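Local coordinates for chitin elicitor receptor kinase 1 (Arabidopsis thaliana, PDB 4EBY), which probably senses chitin oligomers at the plant cell surface through its LysM ectodomain, dimerizing on chitin binding to activate immune signalling, at residues 100-110 and 121-129. Residues are numbered along the deposited sequence; the frame is centred on the assembly and turned at random.
Sequences LTTMESLQARN and ATLNVLVNC. With NAG (2-acetamido-2-deoxy-beta-D-glucopyranose), chain D; NAG (2-acetamido-2-deoxy-beta-D-glucopyranose), chain E.
The guanidinium of Arg-109 lies with one face over Leu-126, whose CB sits 3.5 Å above the plane at its centre, while Leu-126 CD2 reaches NH2. At the edge it meets Asn-124: NE donates a nearly straight bond to OD1 (2.9 Å, 169°), with OD1 close to the guanidinium plane. Seen from the amide, however, NE stands well above the carbonyl plane, and the two planes are 64° apart. The bend of the Arg-109 chain at chi3 (-61°) brings the guanidinium over Leu-126 CB with NE at Asn-124 OD1. NH1 also has a weak hydrogen bond to Asn-78 OD1 of strand 74-82. The other end of the Asn-124 amide, ND2, donates to O5 of a NAG (chain E) at 2.9 Å. Nearer the start of the helix, where Thr-102 is the N-cap, Thr-101 OG1 donates to Leu-126 O (2.7 Å). A water bonded to Thr-101 OG1 and Ser-105 OG takes the N-H of Leu-126, and the acetyl methyl of the NAG (chain D) attached to Asn-128 ND2 rests beside both hydroxyls. Inward, Leu-106 CD2 packs on Val-125 CG2 (3.8 Å) and Thr-101 CG2 on Val-125 CG1, with helix 89-96 covering Leu-106. Helix 103-109 crosses strand 122-128, an outermost strand of the sheet, within the second LysM domain. Its apolar inner side secures helix to strand, whereas on the sugar-bearing side one amide joins a cationic side chain to a glycan, so the bond from Arg-109 probably helps hold the amide turned toward the sugar.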
loop_
_atom_site.group_PDB
_atom_site.type_symbol
_atom_site.label_atom_id
_atom_site.label_comp_id
_atom_site.label_asym_id
_atom_site.label_seq_id
_atom_site.Cartn_x
_atom_site.Cartn_y
_atom_site.Cartn_z
ATOM N N LEU A 100 -3.527 4.993 -1.112
ATOM C CA LEU A 100 -2.396 4.579 -0.287
ATOM C C LEU A 100 -1.700 5.790 0.307
ATOM O O LEU A 100 -0.933 5.664 1.257
ATOM C CB LEU A 100 -1.398 3.757 -1.105
ATOM C CG LEU A 100 -1.895 2.381 -1.553
ATOM C CD1 LEU A 100 -1.062 1.913 -2.730
ATOM C CD2 LEU A 100 -1.814 1.383 -0.372
ATOM N N THR A 101 -1.957 6.957 -0.280
ATOM C CA THR A 101 -1.509 8.234 0.285
ATOM C C THR A 101 -2.696 9.195 0.344
ATOM O O THR A 101 -3.799 8.837 -0.070
ATOM C CB THR A 101 -0.319 8.817 -0.526
ATOM O OG1 THR A 101 0.342 9.836 0.242
ATOM C CG2 THR A 101 -0.800 9.396 -1.876
ATOM N N THR A 102 -2.492 10.397 0.900
ATOM C CA THR A 102 -3.571 11.383 0.972
ATOM C C THR A 102 -3.159 12.678 0.297
ATOM O O THR A 102 -1.970 12.980 0.183
ATOM C CB THR A 102 -3.964 11.716 2.422
ATOM O OG1 THR A 102 -2.869 12.360 3.086
ATOM C CG2 THR A 102 -4.351 10.448 3.173
ATOM N N MET A 103 -4.149 13.454 -0.120
ATOM C CA MET A 103 -3.851 14.717 -0.771
ATOM C C MET A 103 -3.180 15.662 0.207
ATOM O O MET A 103 -2.287 16.412 -0.174
ATOM C CB MET A 103 -5.107 15.346 -1.367
ATOM C CG MET A 103 -6.221 15.562 -0.391
ATOM S SD MET A 103 -7.626 16.261 -1.268
ATOM C CE MET A 103 -6.891 17.806 -1.780
ATOM N N GLU A 104 -3.586 15.616 1.472
ATOM C CA GLU A 104 -2.975 16.495 2.461
ATOM C C GLU A 104 -1.495 16.169 2.651
ATOM O O GLU A 104 -0.657 17.079 2.788
ATOM C CB GLU A 104 -3.722 16.398 3.803
ATOM C CG GLU A 104 -5.154 16.920 3.756
ATOM C CD GLU A 104 -6.178 15.934 3.174
ATOM O OE1 GLU A 104 -5.843 14.769 2.837
ATOM O OE2 GLU A 104 -7.351 16.346 3.052
ATOM N N SER A 105 -1.172 14.878 2.665
ATOM C CA SER A 105 0.216 14.452 2.820
ATOM C C SER A 105 1.050 14.930 1.632
ATOM O O SER A 105 2.148 15.476 1.802
ATOM C CB SER A 105 0.308 12.930 2.978
ATOM O OG SER A 105 1.662 12.494 3.026
ATOM N N LEU A 106 0.513 14.728 0.436
ATOM C CA LEU A 106 1.217 15.176 -0.773
ATOM C C LEU A 106 1.465 16.672 -0.760
ATOM O O LEU A 106 2.567 17.127 -1.067
ATOM C CB LEU A 106 0.428 14.814 -2.027
ATOM C CG LEU A 106 0.396 13.353 -2.421
ATOM C CD1 LEU A 106 -0.616 13.140 -3.549
ATOM C CD2 LEU A 106 1.807 12.884 -2.859
ATOM N N GLN A 107 0.441 17.449 -0.410
ATOM C CA GLN A 107 0.584 18.902 -0.458
ATOM C C GLN A 107 1.601 19.385 0.584
ATOM O O GLN A 107 2.360 20.312 0.333
ATOM C CB GLN A 107 -0.780 19.574 -0.282
ATOM C CG GLN A 107 -0.731 21.104 -0.408
ATOM C CD GLN A 107 -2.119 21.730 -0.562
ATOM O OE1 GLN A 107 -3.032 21.129 -1.144
ATOM N NE2 GLN A 107 -2.284 22.939 -0.031
ATOM N N ALA A 108 1.645 18.742 1.744
ATOM C CA ALA A 108 2.562 19.179 2.793
ATOM C C ALA A 108 4.038 18.948 2.461
ATOM O O ALA A 108 4.904 19.727 2.870
ATOM C CB ALA A 108 2.193 18.515 4.141
ATOM N N ARG A 109 4.320 17.892 1.700
ATOM C CA ARG A 109 5.692 17.436 1.508
ATOM C C ARG A 109 6.249 17.751 0.126
ATOM O O ARG A 109 7.375 17.374 -0.167
ATOM C CB ARG A 109 5.811 15.924 1.747
ATOM C CG ARG A 109 5.184 15.049 0.668
ATOM C CD ARG A 109 4.915 13.622 1.180
ATOM N NE ARG A 109 6.123 12.907 1.597
ATOM C CZ ARG A 109 6.528 12.746 2.857
ATOM N NH1 ARG A 109 7.633 12.042 3.091
ATOM N NH2 ARG A 109 5.857 13.281 3.878
ATOM N N ASN A 110 5.462 18.445 -0.695
ATOM C CA ASN A 110 5.911 18.887 -2.029
ATOM C C ASN A 110 5.731 20.390 -2.136
ATOM O O ASN A 110 4.815 20.938 -1.520
ATOM C CB ASN A 110 5.127 18.167 -3.128
ATOM C CG ASN A 110 5.423 16.692 -3.154
ATOM O OD1 ASN A 110 4.633 15.864 -2.658
ATOM N ND2 ASN A 110 6.577 16.349 -3.680
ATOM N N ALA A 121 7.316 17.577 -13.206
ATOM C CA ALA A 121 7.698 17.701 -11.796
ATOM C C ALA A 121 7.731 16.292 -11.206
ATOM O O ALA A 121 7.061 15.378 -11.708
ATOM C CB ALA A 121 6.701 18.575 -11.034
ATOM N N THR A 122 8.505 16.102 -10.138
ATOM C CA THR A 122 8.510 14.834 -9.434
ATOM C C THR A 122 7.931 15.099 -8.043
ATOM O O THR A 122 8.311 16.086 -7.395
ATOM C CB THR A 122 9.921 14.287 -9.271
ATOM O OG1 THR A 122 10.504 14.054 -10.571
ATOM C CG2 THR A 122 9.890 12.994 -8.505
ATOM N N LEU A 123 7.014 14.230 -7.627
ATOM C CA LEU A 123 6.450 14.303 -6.283
ATOM C C LEU A 123 7.059 13.242 -5.407
ATOM O O LEU A 123 7.292 12.102 -5.839
ATOM C CB LEU A 123 4.926 14.088 -6.312
ATOM C CG LEU A 123 4.119 15.038 -7.208
ATOM C CD1 LEU A 123 2.616 14.732 -7.058
ATOM C CD2 LEU A 123 4.411 16.520 -6.906
ATOM N N ASN A 124 7.266 13.625 -4.144
ATOM C CA ASN A 124 7.566 12.712 -3.050
ATOM C C ASN A 124 6.230 12.216 -2.505
ATOM O O ASN A 124 5.391 13.017 -2.082
ATOM C CB ASN A 124 8.345 13.486 -1.983
ATOM C CG ASN A 124 8.807 12.608 -0.831
ATOM O OD1 ASN A 124 8.028 11.858 -0.260
ATOM N ND2 ASN A 124 10.091 12.706 -0.491
ATOM N N VAL A 125 6.012 10.899 -2.584
ATOM C CA VAL A 125 4.721 10.301 -2.222
ATOM C C VAL A 125 4.889 9.355 -1.049
ATOM O O VAL A 125 5.514 8.305 -1.192
ATOM C CB VAL A 125 4.166 9.490 -3.403
ATOM C CG1 VAL A 125 2.819 8.882 -3.032
ATOM C CG2 VAL A 125 4.017 10.388 -4.658
ATOM N N LEU A 126 4.348 9.730 0.112
ATOM C CA LEU A 126 4.497 8.909 1.311
ATOM C C LEU A 126 3.386 7.881 1.448
ATOM O O LEU A 126 2.196 8.209 1.412
ATOM C CB LEU A 126 4.510 9.820 2.555
ATOM C CG LEU A 126 4.570 9.065 3.877
ATOM C CD1 LEU A 126 5.868 8.282 3.951
ATOM C CD2 LEU A 126 4.447 10.068 5.047
ATOM N N VAL A 127 3.776 6.623 1.621
ATOM C CA VAL A 127 2.816 5.579 1.941
ATOM C C VAL A 127 3.308 4.936 3.240
ATOM O O VAL A 127 4.475 4.519 3.334
ATOM C CB VAL A 127 2.782 4.522 0.820
ATOM C CG1 VAL A 127 1.920 3.346 1.216
ATOM C CG2 VAL A 127 2.254 5.145 -0.510
ATOM N N ASN A 128 2.433 4.855 4.237
ATOM C CA ASN A 128 2.850 4.331 5.530
ATOM C C ASN A 128 2.798 2.812 5.563
ATOM O O ASN A 128 2.208 2.176 4.678
ATOM C CB ASN A 128 1.967 4.920 6.617
ATOM C CG ASN A 128 2.266 6.376 6.864
ATOM O OD1 ASN A 128 3.358 6.862 6.535
ATOM N ND2 ASN A 128 1.302 7.078 7.485
ATOM N N CYS A 129 3.442 2.228 6.573
ATOM C CA CYS A 129 3.451 0.772 6.691
ATOM C C CYS A 129 3.579 0.401 8.149
ATOM O O CYS A 129 3.750 1.271 8.997
ATOM C CB CYS A 129 4.621 0.176 5.894
ATOM S SG CYS A 129 6.269 0.933 6.213
HETATM C C1 NAG D . 1.650 8.402 7.969
HETATM C C2 NAG D . 0.502 9.326 7.548
HETATM C C3 NAG D . 0.660 10.732 8.119
HETATM C C4 NAG D . 1.021 10.711 9.588
HETATM C C5 NAG D . 2.115 9.685 9.875
HETATM C C6 NAG D . 2.420 9.577 11.364
HETATM C C7 NAG D . -0.332 8.901 5.292
HETATM C C8 NAG D . -0.162 9.244 3.814
HETATM N N2 NAG D . 0.510 9.491 6.106
HETATM O O3 NAG D . -0.521 11.488 7.928
HETATM O O4 NAG D . 1.477 12.007 9.935
HETATM O O5 NAG D . 1.732 8.416 9.383
HETATM O O6 NAG D . 1.275 9.196 12.095
HETATM O O7 NAG D . -1.179 8.097 5.683
HETATM C C1 NAG E . 11.099 10.925 2.877
HETATM C C2 NAG E . 12.446 10.856 3.608
HETATM C C3 NAG E . 12.502 11.988 4.625
HETATM C C4 NAG E . 12.287 13.313 3.911
HETATM C C5 NAG E . 11.028 13.289 3.060
HETATM C C6 NAG E . 10.912 14.585 2.257
HETATM C C7 NAG E . 13.760 8.868 4.178
HETATM C C8 NAG E . 13.758 7.512 4.844
HETATM N N2 NAG E . 12.646 9.593 4.298
HETATM O O3 NAG E . 13.754 11.978 5.291
HETATM O O4 NAG E . 12.121 14.354 4.841
HETATM O O5 NAG E . 11.035 12.167 2.203
HETATM O O6 NAG E . 11.959 14.711 1.311
HETATM O O7 NAG E . 14.760 9.253 3.566
HETATM O O HOH W 1 -0.279 5.641 3.993
HETATM O O HOH W 2 2.290 11.869 0.313
#